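Local atomic coordinates of pseudoazurin (Blue copper protein) (PDB entry 3TU6), a protein that binds one copper ion and, like other cupredoxins of the plastocyanin/azurin family, probably carries electrons in the periplasm. Residues R26-T34 and I66-G74. Numbering follows the deposited sequence.
Sequences RAQPGDTVT and ITVTLSKPG
Thr-34 and Thr-67 carry nearly the same first torsion, chi1 -58° and -64°, with OG1 beside the backbone N and anti to the carbonyl carbon; from antiparallel strands this turns the two hydroxyls to each other across a non-hydrogen-bonded pair, and they bond OG1 to OG1 at 2.7 Å. The methyls flank that bond: CG2 of Thr-34 lies 3.4 Å from OG1 of Thr-67, while CG2 of Thr-67 reaches back to CB of Thr-32. With Thr-34 replaced by an alanine, the Thr-67 hydroxyl would probably lose this partner, and a gap would open beside it where the methyl had been.

At the next pair, Val-33 and Val-68 form the hydrogen-bonded pairing. The Val-68 N to Val-33 O bond is 2.9 Å and nearly straight, and Val-33 N returns a bond to Val-68 O at 3.2 Å. Strand 67-69 is an edge strand of the Greek-key beta barrel of the cupredoxins, paired with 32-36, whose other neighbour is strand 3-9. The copper lies about 13 Å from the side chain of Ile-66.

On the face opposite the threonines, Val-33 keeps CG2 anti to its carbonyl carbon, and that methyl meets CD1 of Leu-70 at 3.7 Å. Leu-70 lies buried between this valine, Ala-27 and strand 89-94.

Beyond the regular pairing, the type II turn from Gln-28 to Asp-31 docks on the 70-71 backbone. Gly-30 N gives Leu-70 O a straight 2.8 Å bond from above the carbonyl plane, whereas Leu-70 N reaches Asp-31 O only weakly, and a water also accepts from that N. Asp-31 OD2 takes Gln-28 N at 2.8 Å, and OD1 bonds Glu-2 N, tying the turn to the N-terminus.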
ATOM      1  N   ARG A  26      -2.309  -7.964  -5.309  1.00 22.26           N
ATOM      2  CA  ARG A  26      -2.890  -9.210  -4.812  1.00 22.93           C
ATOM      3  C   ARG A  26      -1.828 -10.304  -4.820  1.00 23.09           C
ATOM      4  O   ARG A  26      -1.503 -10.861  -5.869  1.00 23.70           O
ATOM      5  CB  ARG A  26      -4.103  -9.625  -5.653  1.00 21.55           C
ATOM      6  CG  ARG A  26      -5.207  -8.572  -5.742  1.00 24.23           C
ATOM      7  CD  ARG A  26      -5.735  -8.149  -4.373  1.00 18.71           C
ATOM      8  NE  ARG A  26      -6.328  -9.261  -3.627  1.00 31.16           N
ATOM      9  CZ  ARG A  26      -7.634  -9.532  -3.551  1.00 28.82           C
ATOM     10  NH1 ARG A  26      -8.045 -10.573  -2.836  1.00 28.49           N
ATOM     11  NH2 ARG A  26      -8.536  -8.781  -4.178  1.00 25.33           N
ATOM     12  N   ALA A  27      -1.290 -10.597  -3.639  1.00 23.59           N
ATOM     13  CA  ALA A  27      -0.201 -11.557  -3.487  1.00 23.52           C
ATOM     14  C   ALA A  27      -0.629 -12.745  -2.635  1.00 23.79           C
ATOM     15  O   ALA A  27      -1.721 -12.758  -2.066  1.00 22.94           O
ATOM     16  CB  ALA A  27       1.004 -10.875  -2.863  1.00 23.97           C
ATOM     17  N   GLN A  28       0.247 -13.742  -2.566  1.00 25.84           N
ATOM     18  CA  GLN A  28       0.062 -14.898  -1.696  1.00 26.63           C
ATOM     19  C   GLN A  28       1.116 -14.863  -0.592  1.00 24.41           C
ATOM     20  O   GLN A  28       2.152 -14.212  -0.752  1.00 23.68           O
ATOM     21  CB  GLN A  28       0.187 -16.195  -2.498  1.00 27.82           C
ATOM     22  CG  GLN A  28      -0.865 -16.357  -3.587  1.00 29.10           C
ATOM     23  CD  GLN A  28      -2.280 -16.378  -3.038  1.00 30.35           C
ATOM     24  OE1 GLN A  28      -2.556 -17.016  -2.021  1.00 41.14           O
ATOM     25  NE2 GLN A  28      -3.186 -15.679  -3.710  1.00 43.11           N
ATOM     26  N   PRO A  29       0.854 -15.554   0.534  1.00 23.48           N
ATOM     27  CA  PRO A  29       1.826 -15.637   1.624  1.00 23.04           C
ATOM     28  C   PRO A  29       3.216 -16.082   1.155  1.00 22.80           C
ATOM     29  O   PRO A  29       3.345 -17.113   0.493  1.00 21.99           O
ATOM     30  CB  PRO A  29       1.209 -16.683   2.555  1.00 25.78           C
ATOM     31  CG  PRO A  29      -0.250 -16.544   2.345  1.00 25.46           C
ATOM     32  CD  PRO A  29      -0.424 -16.198   0.895  1.00 25.07           C
ATOM     33  N   GLY A  30       4.235 -15.294   1.486  1.00 22.63           N
ATOM     34  CA  GLY A  30       5.615 -15.606   1.114  1.00 23.73           C
ATOM     35  C   GLY A  30       6.139 -14.826  -0.080  1.00 23.05           C
ATOM     36  O   GLY A  30       7.341 -14.845  -0.350  1.00 24.25           O
ATOM     37  N   ASP A  31       5.246 -14.144  -0.799  1.00 23.58           N
ATOM     38  CA  ASP A  31       5.635 -13.310  -1.940  1.00 24.42           C
ATOM     39  C   ASP A  31       6.312 -12.025  -1.466  1.00 25.73           C
ATOM     40  O   ASP A  31       6.223 -11.663  -0.290  1.00 26.58           O
ATOM     41  CB  ASP A  31       4.414 -12.953  -2.798  1.00 23.91           C
ATOM     42  CG  ASP A  31       3.818 -14.156  -3.521  1.00 25.24           C
ATOM     43  OD1 ASP A  31       4.506 -15.190  -3.666  1.00 21.34           O
ATOM     44  OD2 ASP A  31       2.653 -14.056  -3.962  1.00 20.96           O
ATOM     45  N   THR A  32       6.988 -11.343  -2.390  1.00 26.10           N
ATOM     46  CA  THR A  32       7.625 -10.058  -2.107  1.00 26.82           C
ATOM     47  C   THR A  32       7.084  -8.957  -3.014  1.00 26.31           C
ATOM     48  O   THR A  32       6.655  -9.221  -4.140  1.00 25.96           O
ATOM     49  CB  THR A  32       9.157 -10.124  -2.292  1.00 28.44           C
ATOM     50  OG1 THR A  32       9.470 -10.418  -3.659  1.00 25.33           O
ATOM     51  CG2 THR A  32       9.767 -11.186  -1.389  1.00 29.58           C
ATOM     52  N   VAL A  33       7.107  -7.727  -2.506  1.00 25.39           N
ATOM     53  CA  VAL A  33       6.758  -6.543  -3.286  1.00 25.43           C
ATOM     54  C   VAL A  33       7.904  -5.537  -3.205  1.00 24.72           C
ATOM     55  O   VAL A  33       8.324  -5.154  -2.113  1.00 25.94           O
ATOM     56  CB  VAL A  33       5.457  -5.886  -2.774  1.00 25.68           C
ATOM     57  CG1 VAL A  33       5.259  -4.513  -3.404  1.00 25.80           C
ATOM     58  CG2 VAL A  33       4.265  -6.780  -3.062  1.00 22.61           C
ATOM     59  N   THR A  34       8.407  -5.126  -4.368  1.00 23.88           N
ATOM     60  CA  THR A  34       9.488  -4.151  -4.455  1.00 22.00           C
ATOM     61  C   THR A  34       8.940  -2.815  -4.934  1.00 22.63           C
ATOM     62  O   THR A  34       8.224  -2.750  -5.936  1.00 23.13           O
ATOM     63  CB  THR A  34      10.586  -4.619  -5.428  1.00 24.44           C
ATOM     64  OG1 THR A  34      11.098  -5.888  -4.998  1.00 23.62           O
ATOM     65  CG2 THR A  34      11.723  -3.606  -5.495  1.00 21.89           C
ATOM     66  N   ILE A  66      12.702  -0.237  -1.663  1.00 28.86           N
ATOM     67  CA  ILE A  66      12.679  -1.289  -0.652  1.00 28.92           C
ATOM     68  C   ILE A  66      11.851  -2.491  -1.103  1.00 28.69           C
ATOM     69  O   ILE A  66      10.798  -2.334  -1.724  1.00 28.28           O
ATOM     70  CB  ILE A  66      12.138  -0.749   0.703  1.00 29.16           C
ATOM     71  CG1 ILE A  66      12.418  -1.742   1.835  1.00 35.58           C
ATOM     72  CG2 ILE A  66      10.645  -0.438   0.617  1.00 26.82           C
ATOM     73  CD1 ILE A  66      12.105  -1.194   3.213  1.00 41.67           C
ATOM     74  N   THR A  67      12.344  -3.687  -0.794  1.00 29.19           N
ATOM     75  CA  THR A  67      11.603  -4.922  -1.022  1.00 28.68           C
ATOM     76  C   THR A  67      11.084  -5.428   0.317  1.00 27.90           C
ATOM     77  O   THR A  67      11.862  -5.628   1.250  1.00 28.18           O
ATOM     78  CB  THR A  67      12.485  -6.000  -1.676  1.00 29.94           C
ATOM     79  OG1 THR A  67      12.886  -5.563  -2.980  1.00 31.83           O
ATOM     80  CG2 THR A  67      11.728  -7.318  -1.801  1.00 30.72           C
ATOM     81  N   VAL A  68       9.771  -5.627   0.404  1.00 26.55           N
ATOM     82  CA  VAL A  68       9.131  -6.086   1.636  1.00 26.25           C
ATOM     83  C   VAL A  68       8.712  -7.550   1.531  1.00 28.12           C
ATOM     84  O   VAL A  68       8.325  -8.022   0.460  1.00 27.78           O
ATOM     85  CB  VAL A  68       7.899  -5.218   1.995  1.00 25.99           C
ATOM     86  CG1 VAL A  68       8.298  -3.752   2.097  1.00 25.94           C
ATOM     87  CG2 VAL A  68       6.786  -5.398   0.975  1.00 23.04           C
ATOM     88  N   THR A  69       8.804  -8.261   2.653  1.00 30.36           N
ATOM     89  CA  THR A  69       8.371  -9.651   2.751  1.00 32.33           C
ATOM     90  C   THR A  69       6.940  -9.697   3.274  1.00 31.70           C
ATOM     91  O   THR A  69       6.553  -8.871   4.100  1.00 32.18           O
ATOM     92  CB  THR A  69       9.278 -10.450   3.708  1.00 34.34           C
ATOM     93  OG1 THR A  69       9.279  -9.831   5.001  1.00 37.60           O
ATOM     94  CG2 THR A  69      10.702 -10.505   3.175  1.00 34.70           C
ATOM     95  N   LEU A  70       6.164 -10.667   2.796  1.00 31.16           N
ATOM     96  CA  LEU A  70       4.743 -10.764   3.125  1.00 31.77           C
ATOM     97  C   LEU A  70       4.385 -12.177   3.584  1.00 31.86           C
ATOM     98  O   LEU A  70       3.682 -12.910   2.886  1.00 31.67           O
ATOM     99  CB  LEU A  70       3.902 -10.370   1.909  1.00 31.83           C
ATOM    100  CG  LEU A  70       4.122  -8.957   1.363  1.00 32.98           C
ATOM    101  CD1 LEU A  70       3.482  -8.813  -0.012  1.00 35.34           C
ATOM    102  CD2 LEU A  70       3.578  -7.914   2.329  1.00 30.32           C
ATOM    103  N   SER A  71       4.867 -12.547   4.767  1.00 32.13           N
ATOM    104  CA  SER A  71       4.685 -13.900   5.292  1.00 34.10           C
ATOM    105  C   SER A  71       3.264 -14.148   5.793  1.00 33.58           C
ATOM    106  O   SER A  71       2.641 -15.144   5.426  1.00 33.92           O
ATOM    107  CB  SER A  71       5.687 -14.181   6.418  1.00 35.12           C
ATOM    108  OG  SER A  71       7.009 -14.260   5.915  1.00 37.05           O
ATOM    109  N   LYS A  72       2.759 -13.246   6.632  1.00 34.14           N
ATOM    110  CA  LYS A  72       1.434 -13.415   7.231  1.00 34.54           C
ATOM    111  C   LYS A  72       0.338 -12.913   6.291  1.00 33.57           C
ATOM    112  O   LYS A  72       0.495 -11.864   5.664  1.00 31.84           O
ATOM    113  CB  LYS A  72       1.350 -12.681   8.572  1.00 35.80           C
ATOM    114  CG  LYS A  72       2.357 -13.172   9.604  1.00 39.86           C
ATOM    115  CD  LYS A  72       1.947 -12.799  11.024  1.00 44.97           C
ATOM    116  CE  LYS A  72       0.929 -13.777  11.601  1.00 51.49           C
ATOM    117  NZ  LYS A  72       1.523 -15.116  11.876  1.00 50.52           N
ATOM    118  N   PRO A  73      -0.777 -13.661   6.189  1.00 33.61           N
ATOM    119  CA  PRO A  73      -1.874 -13.242   5.319  1.00 32.67           C
ATOM    120  C   PRO A  73      -2.683 -12.085   5.905  1.00 31.52           C
ATOM    121  O   PRO A  73      -2.757 -11.936   7.125  1.00 30.60           O
ATOM    122  CB  PRO A  73      -2.736 -14.503   5.213  1.00 33.23           C
ATOM    123  CG  PRO A  73      -2.490 -15.228   6.476  1.00 35.72           C
ATOM    124  CD  PRO A  73      -1.066 -14.945   6.854  1.00 34.92           C
ATOM    125  N   GLY A  74      -3.277 -11.280   5.027  1.00 29.65           N
ATOM    126  CA  GLY A  74      -4.076 -10.127   5.436  1.00 28.90           C
ATOM    127  C   GLY A  74      -3.857  -8.925   4.538  1.00 27.54           C
ATOM    128  O   GLY A  74      -3.161  -9.012   3.524  1.00 27.13           O
TER
HETATM  129  O   HOH W   1       8.229 -12.790   1.712  1.00 40.46           O